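Local coordinates for protein putative ABC transporter (Thermobispora bispora, PDB 4PE6) that probably serves as the solute-binding protein of an ABC transporter for sugars or related compounds, and holds a trihydroxybutanoic acid in its interdomain cleft, at residues A[127-130]-A[131-135]; A[187-190]-A[191-194]; A[312-315]-A[316-319]; A[321-324]-A[325-329]. All blocks are in the same frame, centred on the assembly; numbering follows the deposited sequence.

Contact 1: A[127-130]-A[131-135]; sequences SFVD and WATYA. With LTH ((2R,3S)-2,3,4-trihydroxybutanoic acid), chain C.
Phe128 and Trp131 meet at their rings, one turn apart along the start of helix 128-142, with Phe128 CD1 4.3 Å from Trp131 CE3. Both rings turn toward the bound trihydroxybutanoic acid. Its O4 lies in the plane of the indole, at the edge, 3.5 Å from Trp131 CZ3, and it also lies 3.6 Å from Phe128 CE1. Trp131 reaches the ligand with CG anti to the backbone N (chi1 174°), whereas Phe128 sends its CG beside its own N. Both residues belong to the ligand pocket of this periplasmic-binding-protein fold, in which the amino ends of helices border the cleft. The polar interactions begin with the cap: Ser127 OG, at the N-cap position, accepts from Asp130 N at 2.9 Å. Regular i to i+4 bonds follow, from Trp131 N to Ser127 O and from Ala132 N to Phe128 O (2.9 Å). Farther along, Val129 O accepts from Thr133 N, and Thr133 OG1 lies 2.9 Å from the same oxygen; the side chains of Val129 and Thr133 run side by side. On another flank Tyr134 CD2 comes obliquely within 3.2 Å of Asp130 O, while Tyr134 N bonds to that same oxygen.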
loop_
_atom_site.group_PDB
_atom_site.type_symbol
_atom_site.label_atom_id
_atom_site.label_comp_id
_atom_site.label_asym_id
_atom_site.label_seq_id
_atom_site.Cartn_x
_atom_site.Cartn_y
_atom_site.Cartn_z
ATOM N N SER A 127 1.331 -9.392 -0.160
ATOM C CA SER A 127 1.081 -10.063 1.142
ATOM C C SER A 127 0.978 -9.046 2.281
ATOM O O SER A 127 1.975 -8.628 2.865
ATOM C CB SER A 127 2.147 -11.084 1.488
ATOM O OG SER A 127 1.894 -11.608 2.781
ATOM N N PHE A 128 -0.251 -8.698 2.620
ATOM C CA PHE A 128 -0.503 -7.802 3.739
ATOM C C PHE A 128 -0.100 -8.451 5.048
ATOM O O PHE A 128 0.393 -7.772 5.945
ATOM C CB PHE A 128 -1.943 -7.334 3.715
ATOM C CG PHE A 128 -2.342 -6.785 2.387
ATOM C CD1 PHE A 128 -1.644 -5.702 1.844
ATOM C CD2 PHE A 128 -3.338 -7.368 1.643
ATOM C CE1 PHE A 128 -1.973 -5.206 0.593
ATOM C CE2 PHE A 128 -3.675 -6.866 0.405
ATOM C CZ PHE A 128 -2.987 -5.796 -0.127
ATOM N N VAL A 129 -0.237 -9.774 5.123
ATOM C CA VAL A 129 0.222 -10.493 6.289
ATOM C C VAL A 129 1.727 -10.329 6.493
ATOM O O VAL A 129 2.168 -10.063 7.602
ATOM C CB VAL A 129 -0.141 -11.980 6.225
ATOM C CG1 VAL A 129 0.533 -12.731 7.359
ATOM C CG2 VAL A 129 -1.662 -12.142 6.320
ATOM N N ASP A 130 2.513 -10.493 5.438
ATOM C CA ASP A 130 3.960 -10.331 5.567
ATOM C C ASP A 130 4.332 -8.920 6.032
ATOM O O ASP A 130 5.177 -8.756 6.906
ATOM C CB ASP A 130 4.660 -10.640 4.251
ATOM C CG ASP A 130 4.743 -12.135 3.964
ATOM O OD1 ASP A 130 4.333 -12.942 4.826
ATOM O OD2 ASP A 130 5.191 -12.483 2.862
ATOM N N TRP A 131 3.689 -7.913 5.430
ATOM C CA TRP A 131 3.916 -6.518 5.812
ATOM C C TRP A 131 3.645 -6.340 7.283
ATOM O O TRP A 131 4.520 -5.938 8.033
ATOM C CB TRP A 131 3.037 -5.600 4.967
ATOM C CG TRP A 131 3.045 -4.126 5.330
ATOM C CD1 TRP A 131 3.757 -3.505 6.316
ATOM C CD2 TRP A 131 2.255 -3.119 4.712
ATOM N NE1 TRP A 131 3.463 -2.141 6.335
ATOM C CE2 TRP A 131 2.545 -1.888 5.360
ATOM C CE3 TRP A 131 1.322 -3.133 3.677
ATOM C CZ2 TRP A 131 1.934 -0.685 5.002
ATOM C CZ3 TRP A 131 0.719 -1.918 3.311
ATOM C CH2 TRP A 131 1.051 -0.709 3.971
ATOM N N ALA A 132 2.431 -6.671 7.715
ATOM C CA ALA A 132 2.100 -6.507 9.134
ATOM C C ALA A 132 3.068 -7.228 10.061
ATOM O O ALA A 132 3.354 -6.739 11.147
ATOM C CB ALA A 132 0.656 -6.934 9.415
ATOM N N THR A 133 3.581 -8.398 9.638
ATOM C CA THR A 133 4.495 -9.156 10.463
ATOM C C THR A 133 5.858 -8.457 10.509
ATOM O O THR A 133 6.446 -8.312 11.575
ATOM C CB THR A 133 4.617 -10.621 9.952
ATOM O OG1 THR A 133 3.319 -11.226 9.943
ATOM C CG2 THR A 133 5.550 -11.471 10.852
ATOM N N TYR A 134 6.347 -8.008 9.357
ATOM C CA TYR A 134 7.609 -7.263 9.302
ATOM C C TYR A 134 7.548 -5.928 10.054
ATOM O O TYR A 134 8.576 -5.407 10.481
ATOM C CB TYR A 134 8.033 -7.000 7.854
ATOM C CG TYR A 134 8.602 -8.199 7.128
ATOM C CD1 TYR A 134 9.613 -8.974 7.694
ATOM C CD2 TYR A 134 8.149 -8.541 5.849
ATOM C CE1 TYR A 134 10.145 -10.064 7.015
ATOM C CE2 TYR A 134 8.664 -9.624 5.169
ATOM C CZ TYR A 134 9.660 -10.381 5.754
ATOM O OH TYR A 134 10.167 -11.450 5.078
ATOM N N ALA A 135 6.349 -5.383 10.226
ATOM C CA ALA A 135 6.189 -4.090 10.912
ATOM C C ALA A 135 6.103 -4.293 12.413
ATOM O O ALA A 135 6.536 -3.430 13.175
ATOM C CB ALA A 135 4.946 -3.387 10.426
HETATM O O1 LTH C . -0.874 2.580 2.315
HETATM C C1 LTH C . -1.912 2.397 1.578
HETATM O O LTH C . -2.742 3.272 1.249
HETATM C C2 LTH C . -2.125 0.997 0.952
HETATM O O2 LTH C . -3.363 0.947 0.198
HETATM C C3 LTH C . -2.191 -0.089 2.005
HETATM O O3 LTH C . -3.255 0.182 2.914
HETATM C C4 LTH C . -2.470 -1.438 1.313
HETATM O O4 LTH C . -1.308 -1.713 0.487
#

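Contact 2: A[187-190]-A[191-194]; sequences MCDG and ATAQ
With its CG trans to the main-chain N (chi1 -180°), Asp189 extends its carboxylate forward over the first turn of helix 190-200, and Thr192 turns OG1 back beside its own N to meet it. The two side chains cross at about a right angle. Asp189 OD2 is gripped twice: Thr192 OG1 donates to its anti lone pair at 2.6 Å, and Thr192 N approaches at 3.2 Å from above the carboxylate plane, 50° out of it. This second bond is longer and more bent (145° at the hydrogen). The other carboxylate oxygen is held by a water, which donates to Asp189 OD1 (2.7 Å) and accepts from Ala191 N (2.9 Å), so the carboxylate serves two amides of the first turn, one directly and one through the water. These contacts fix its rotation, and its negative charge probably interacts favourably with the helix dipole. Main-chain bonds continue the turn, from Ala193 N to Asp189 O and from Gln194 N to Gly190 O at 2.7 Å. Met187, present as selenomethionine, brushes Thr192 CG2 with its CG, at 4.4 Å. Just before the cap, Cys188 touches the ligand and forms a disulfide with Cys213, while Met187 O accepts from Asn30 ND2, another pocket residue. The arrangement is a helix N-cap by aspartate, directly after Cys188, a residue of the ligand pocket.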
loop_
_atom_site.group_PDB
_atom_site.type_symbol
_atom_site.label_atom_id
_atom_site.label_comp_id
_atom_site.label_asym_id
_atom_site.label_seq_id
_atom_site.Cartn_x
_atom_site.Cartn_y
_atom_site.Cartn_z
HETATM N N MSE A 187 -4.598 6.213 8.854
HETATM C CA MSE A 187 -4.821 6.179 7.385
HETATM C C MSE A 187 -3.525 6.050 6.563
HETATM O O MSE A 187 -3.488 6.429 5.404
HETATM C CB MSE A 187 -5.657 7.388 6.896
HETATM C CG MSE A 187 -6.941 7.646 7.682
HETATM SE SE MSE A 187 -8.251 6.169 7.540
HETATM C CE MSE A 187 -8.795 6.370 5.672
ATOM N N CYS A 188 -2.486 5.455 7.156
ATOM C CA CYS A 188 -1.105 5.414 6.582
ATOM C C CYS A 188 -0.645 6.790 6.098
ATOM O O CYS A 188 0.061 6.916 5.098
ATOM C CB CYS A 188 -0.959 4.393 5.455
ATOM S SG CYS A 188 -1.806 2.830 5.745
ATOM N N ASP A 189 -1.067 7.814 6.826
ATOM C CA ASP A 189 -0.743 9.202 6.497
ATOM C C ASP A 189 -0.021 9.835 7.671
ATOM O O ASP A 189 -0.563 9.902 8.755
ATOM C CB ASP A 189 -2.008 9.989 6.210
ATOM C CG ASP A 189 -1.719 11.435 5.862
ATOM O OD1 ASP A 189 -0.889 11.653 4.961
ATOM O OD2 ASP A 189 -2.314 12.357 6.486
ATOM N N GLY A 190 1.196 10.313 7.443
ATOM C CA GLY A 190 2.009 10.892 8.514
ATOM C C GLY A 190 1.318 11.983 9.326
ATOM O O GLY A 190 1.294 11.923 10.569
ATOM N N ALA A 191 0.748 12.963 8.641
ATOM C CA ALA A 191 0.123 14.099 9.321
ATOM C C ALA A 191 -1.102 13.657 10.132
ATOM O O ALA A 191 -1.305 14.114 11.252
ATOM C CB ALA A 191 -0.249 15.196 8.338
ATOM N N THR A 192 -1.876 12.721 9.589
ATOM C CA THR A 192 -3.031 12.194 10.305
ATOM C C THR A 192 -2.602 11.418 11.557
ATOM O O THR A 192 -3.129 11.636 12.658
ATOM C CB THR A 192 -3.855 11.277 9.397
ATOM O OG1 THR A 192 -4.247 12.010 8.237
ATOM C CG2 THR A 192 -5.075 10.758 10.106
ATOM N N ALA A 193 -1.671 10.484 11.376
ATOM C CA ALA A 193 -1.067 9.765 12.484
ATOM C C ALA A 193 -0.448 10.707 13.516
ATOM O O ALA A 193 -0.619 10.514 14.708
ATOM C CB ALA A 193 0.007 8.833 11.954
ATOM N N GLN A 194 0.288 11.720 13.040
ATOM C CA GLN A 194 0.885 12.713 13.934
ATOM C C GLN A 194 -0.149 13.308 14.864
ATOM O O GLN A 194 0.061 13.375 16.079
ATOM C CB GLN A 194 1.566 13.837 13.155
ATOM C CG GLN A 194 2.257 14.882 14.037
ATOM C CD GLN A 194 2.949 15.954 13.218
ATOM O OE1 GLN A 194 3.070 15.842 11.997
ATOM N NE2 GLN A 194 3.411 17.004 13.889
HETATM O O HOH W 1 1.028 13.411 5.822
#

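Contact 3: A[312-315]-A[316-319]; sequences PWTR and ELFR
Phe318 N donates to Thr314 O at 2.9 Å, and Arg319 N follows with a bond to Arg315 O, the first main-chain bonds of helix 315-327. Thr314 also caps the amino end of the helix through its side chain: OG1 accepts from Leu317 N at 3.0 Å, a nearly straight bond (164° at the hydrogen). A chi1 of 57° sets the hydroxyl between the backbone N and the carbonyl carbon, and in that place it also meets Leu317 CG at 3.4 Å. Apolar contact comes from Trp313, whose CE3 lies 4.0 Å from Leu317 CB, the two side chains crossing at about a right angle. Leu317 CD1 also reaches back to the chain before the cap, 3.5 Å from Pro312 O. Elsewhere on the turn Arg315 and Arg319 extend from CG to NE and bring their guanidinium groups together. Arg319 NH2 lies 3.3 Å above one face of the Arg315 group, offset toward its rim, and the two planes are 42° apart. Arg315 NE and Arg319 NH2 come within 3.5 Å because both guanidinium groups converge on Asp273 OD1 in salt bridges, with Arg315 NH2 also bridged to Glu276 OE2. Helix 263-275 thus lies along this flank, where Phe318 packs on Ala270 and Arg315 on Trp269. The Trp313 ring is held by a bond from NE1 to Asp260 OD2 and packs edge-to-face with Phe286 of strand 283-290, so the start of helix 315-327 packs against both helix 263-275 and strand 283-290.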
loop_
_atom_site.group_PDB
_atom_site.type_symbol
_atom_site.label_atom_id
_atom_site.label_comp_id
_atom_site.label_asym_id
_atom_site.label_seq_id
_atom_site.Cartn_x
_atom_site.Cartn_y
_atom_site.Cartn_z
ATOM N N PRO A 312 9.851 -1.192 -10.246
ATOM C CA PRO A 312 9.657 -0.721 -11.618
ATOM C C PRO A 312 9.185 -1.837 -12.555
ATOM O O PRO A 312 9.991 -2.447 -13.272
ATOM C CB PRO A 312 11.056 -0.202 -12.003
ATOM C CG PRO A 312 11.985 -1.086 -11.231
ATOM C CD PRO A 312 11.279 -1.420 -9.939
ATOM N N TRP A 313 7.887 -2.107 -12.552
ATOM C CA TRP A 313 7.346 -3.157 -13.409
ATOM C C TRP A 313 7.344 -2.739 -14.869
ATOM O O TRP A 313 6.802 -1.697 -15.230
ATOM C CB TRP A 313 5.925 -3.553 -12.972
ATOM C CG TRP A 313 5.889 -4.005 -11.587
ATOM C CD1 TRP A 313 5.409 -3.311 -10.524
ATOM C CD2 TRP A 313 6.373 -5.250 -11.075
ATOM N NE1 TRP A 313 5.569 -4.035 -9.378
ATOM C CE2 TRP A 313 6.162 -5.233 -9.687
ATOM C CE3 TRP A 313 6.971 -6.378 -11.657
ATOM C CZ2 TRP A 313 6.509 -6.297 -8.861
ATOM C CZ3 TRP A 313 7.334 -7.442 -10.833
ATOM C CH2 TRP A 313 7.094 -7.397 -9.449
ATOM N N THR A 314 8.017 -3.529 -15.688
ATOM C CA THR A 314 7.868 -3.476 -17.122
ATOM C C THR A 314 6.875 -4.577 -17.461
ATOM O O THR A 314 6.583 -5.450 -16.645
ATOM C CB THR A 314 9.195 -3.744 -17.844
ATOM O OG1 THR A 314 9.722 -5.017 -17.435
ATOM C CG2 THR A 314 10.218 -2.636 -17.534
ATOM N N ARG A 315 6.351 -4.534 -18.670
ATOM C CA ARG A 315 5.498 -5.594 -19.131
ATOM C C ARG A 315 6.222 -6.951 -19.035
ATOM O O ARG A 315 5.625 -7.957 -18.634
ATOM C CB ARG A 315 5.042 -5.305 -20.556
ATOM C CG ARG A 315 3.774 -6.037 -20.898
ATOM C CD ARG A 315 3.245 -5.679 -22.270
ATOM N NE ARG A 315 1.915 -6.245 -22.423
ATOM C CZ ARG A 315 1.143 -6.116 -23.491
ATOM N NH1 ARG A 315 1.555 -5.436 -24.549
ATOM N NH2 ARG A 315 -0.058 -6.673 -23.487
ATOM N N GLU A 316 7.514 -6.966 -19.360
ATOM C CA GLU A 316 8.304 -8.192 -19.268
ATOM C C GLU A 316 8.505 -8.690 -17.821
ATOM O O GLU A 316 8.345 -9.886 -17.538
ATOM C CB GLU A 316 9.668 -8.012 -19.980
ATOM C CG GLU A 316 10.199 -9.299 -20.594
ATOM C CD GLU A 316 9.149 -10.025 -21.434
ATOM O OE1 GLU A 316 8.673 -9.444 -22.439
ATOM O OE2 GLU A 316 8.781 -11.173 -21.080
ATOM N N LEU A 317 8.832 -7.779 -16.901
ATOM C CA LEU A 317 8.975 -8.170 -15.489
ATOM C C LEU A 317 7.645 -8.647 -14.926
ATOM O O LEU A 317 7.606 -9.613 -14.176
ATOM C CB LEU A 317 9.548 -7.036 -14.624
ATOM C CG LEU A 317 11.043 -6.747 -14.830
ATOM C CD1 LEU A 317 11.458 -5.512 -14.035
ATOM C CD2 LEU A 317 11.915 -7.943 -14.451
ATOM N N PHE A 318 6.558 -7.983 -15.313
ATOM C CA PHE A 318 5.218 -8.448 -14.951
ATOM C C PHE A 318 4.997 -9.909 -15.356
ATOM O O PHE A 318 4.647 -10.743 -14.527
ATOM C CB PHE A 318 4.135 -7.571 -15.578
ATOM C CG PHE A 318 2.769 -8.179 -15.505
ATOM C CD1 PHE A 318 2.073 -8.175 -14.319
ATOM C CD2 PHE A 318 2.205 -8.796 -16.614
ATOM C CE1 PHE A 318 0.827 -8.770 -14.222
ATOM C CE2 PHE A 318 0.960 -9.388 -16.526
ATOM C CZ PHE A 318 0.264 -9.365 -15.334
ATOM N N ARG A 319 5.213 -10.202 -16.639
ATOM C CA ARG A 319 5.030 -11.552 -17.171
ATOM C C ARG A 319 5.901 -12.588 -16.468
ATOM O O ARG A 319 5.439 -13.704 -16.193
ATOM C CB ARG A 319 5.261 -11.580 -18.687
ATOM C CG ARG A 319 4.071 -11.042 -19.467
ATOM C CD ARG A 319 4.386 -10.927 -20.944
ATOM N NE ARG A 319 3.272 -10.359 -21.695
ATOM C CZ ARG A 319 3.330 -10.045 -22.983
ATOM N NH1 ARG A 319 4.445 -10.234 -23.668
ATOM N NH2 ARG A 319 2.262 -9.541 -23.592
#

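Contact 4: A[321-324]-A[325-329]; sequences QVEA and IKTGG
The carboxyl end of helix 315-327 is the setting here: its last turns run into Gly328, the first residue to leave helical backbone angles, with a positive phi of 67°. Glu323 O takes two bonds from Thr327, one from its N at 3.0 Å and one from its OG1 at 2.7 Å, and the donors come from opposite faces of the carbonyl plane. The Thr327 side chain is rotated (chi1 65°) to fold its hydroxyl back onto the preceding turn. Beyond it, Gly329 N makes a weak bond to Ala324 O (2.8 Å, but only 118° at the hydrogen). On the packed flank Gln321, bent at chi2, crosses Ile325, with NE2 3.9 Å from Ile325 CG1, and Gln321 OE1 accepts from Val332 N. Ile325 itself rests on Met284 and Phe286 of strand 283-290. Val322 and Lys326 run side by side, CG1 3.9 Å from NZ, and Lys326 NZ bonds to Asp279 O. Glu323 OE2 lies 4.5 Å from Lys326 NZ, beyond a salt bridge. Glu323 O thus carries a side-chain donor in addition to its regular main-chain one, which holds the Thr327 hydroxyl against the last turn, while the lysine ammonium is tied to a carbonyl oxygen and the glutamate probably contributes no more than a modest electrostatic attraction.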
loop_
_atom_site.group_PDB
_atom_site.type_symbol
_atom_site.label_atom_id
_atom_site.label_comp_id
_atom_site.label_asym_id
_atom_site.label_seq_id
_atom_site.Cartn_x
_atom_site.Cartn_y
_atom_site.Cartn_z
ATOM N N GLN A 321 6.894 -12.475 -13.346
ATOM C CA GLN A 321 6.284 -12.729 -12.036
ATOM C C GLN A 321 5.053 -13.608 -12.162
ATOM O O GLN A 321 4.844 -14.489 -11.330
ATOM C CB GLN A 321 5.924 -11.422 -11.305
ATOM C CG GLN A 321 5.127 -11.614 -10.011
ATOM C CD GLN A 321 5.961 -12.087 -8.825
ATOM O OE1 GLN A 321 7.184 -11.959 -8.817
ATOM N NE2 GLN A 321 5.287 -12.618 -7.802
ATOM N N VAL A 322 4.251 -13.375 -13.200
ATOM C CA VAL A 322 3.091 -14.227 -13.468
ATOM C C VAL A 322 3.555 -15.667 -13.722
ATOM O O VAL A 322 2.961 -16.608 -13.213
ATOM C CB VAL A 322 2.245 -13.701 -14.643
ATOM C CG1 VAL A 322 1.132 -14.671 -14.986
ATOM C CG2 VAL A 322 1.641 -12.333 -14.303
ATOM N N GLU A 323 4.631 -15.828 -14.486
ATOM C CA GLU A 323 5.150 -17.165 -14.762
ATOM C C GLU A 323 5.639 -17.854 -13.504
ATOM O O GLU A 323 5.419 -19.052 -13.338
ATOM C CB GLU A 323 6.242 -17.124 -15.829
ATOM C CG GLU A 323 5.670 -17.208 -17.233
ATOM C CD GLU A 323 5.032 -18.564 -17.513
ATOM O OE1 GLU A 323 5.696 -19.601 -17.286
ATOM O OE2 GLU A 323 3.864 -18.594 -17.956
ATOM N N ALA A 324 6.299 -17.106 -12.625
ATOM C CA ALA A 324 6.701 -17.625 -11.323
ATOM C C ALA A 324 5.501 -18.028 -10.470
ATOM O O ALA A 324 5.557 -19.023 -9.761
ATOM C CB ALA A 324 7.566 -16.615 -10.578
ATOM N N ILE A 325 4.420 -17.261 -10.534
ATOM C CA ILE A 325 3.210 -17.590 -9.786
ATOM C C ILE A 325 2.574 -18.867 -10.336
ATOM O O ILE A 325 2.224 -19.747 -9.576
ATOM C CB ILE A 325 2.186 -16.426 -9.809
ATOM C CG1 ILE A 325 2.706 -15.249 -8.978
ATOM C CG2 ILE A 325 0.830 -16.873 -9.271
ATOM C CD1 ILE A 325 1.877 -13.976 -9.107
ATOM N N LYS A 326 2.419 -18.954 -11.655
ATOM C CA LYS A 326 1.774 -20.109 -12.284
ATOM C C LYS A 326 2.558 -21.377 -12.030
ATOM O O LYS A 326 1.982 -22.422 -11.732
ATOM C CB LYS A 326 1.663 -19.923 -13.799
ATOM C CG LYS A 326 0.561 -18.979 -14.244
ATOM C CD LYS A 326 0.576 -18.832 -15.756
ATOM C CE LYS A 326 -0.680 -18.156 -16.264
ATOM N NZ LYS A 326 -0.408 -17.317 -17.464
ATOM N N THR A 327 3.876 -21.284 -12.168
ATOM C CA THR A 327 4.748 -22.441 -12.014
ATOM C C THR A 327 5.166 -22.662 -10.564
ATOM O O THR A 327 5.852 -23.626 -10.270
ATOM C CB THR A 327 6.026 -22.308 -12.872
ATOM O OG1 THR A 327 6.822 -21.212 -12.402
ATOM C CG2 THR A 327 5.678 -22.118 -14.364
ATOM N N GLY A 328 4.774 -21.768 -9.663
ATOM C CA GLY A 328 5.188 -21.871 -8.269
ATOM C C GLY A 328 6.682 -21.659 -8.059
ATOM O O GLY A 328 7.220 -22.041 -7.028
ATOM N N GLY A 329 7.351 -21.032 -9.027
ATOM C CA GLY A 329 8.781 -20.731 -8.924
ATOM C C GLY A 329 9.087 -19.622 -7.927
ATOM O O GLY A 329 8.264 -19.290 -7.071
#

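Along the chain the four contacts come in series, and none nests within or crosses another. Contact 1 opens helix 128-142, directly after strand 122-126, and contact 2 turns the loop that follows strand 178-185 into helix 190-200. They do not touch, their nearest atoms being about 5 Å apart, but both border the same ligand pocket. Contacts 3 and 4 lie at the start and end of helix 315-327, on the opposite side of the chain's centre from contact 2. They meet where Trp313 CZ3 packs on Gln321 CB at 4.2 Å, and together they fasten that helix to strand 283-290 and, through contact 3, to helix 263-275.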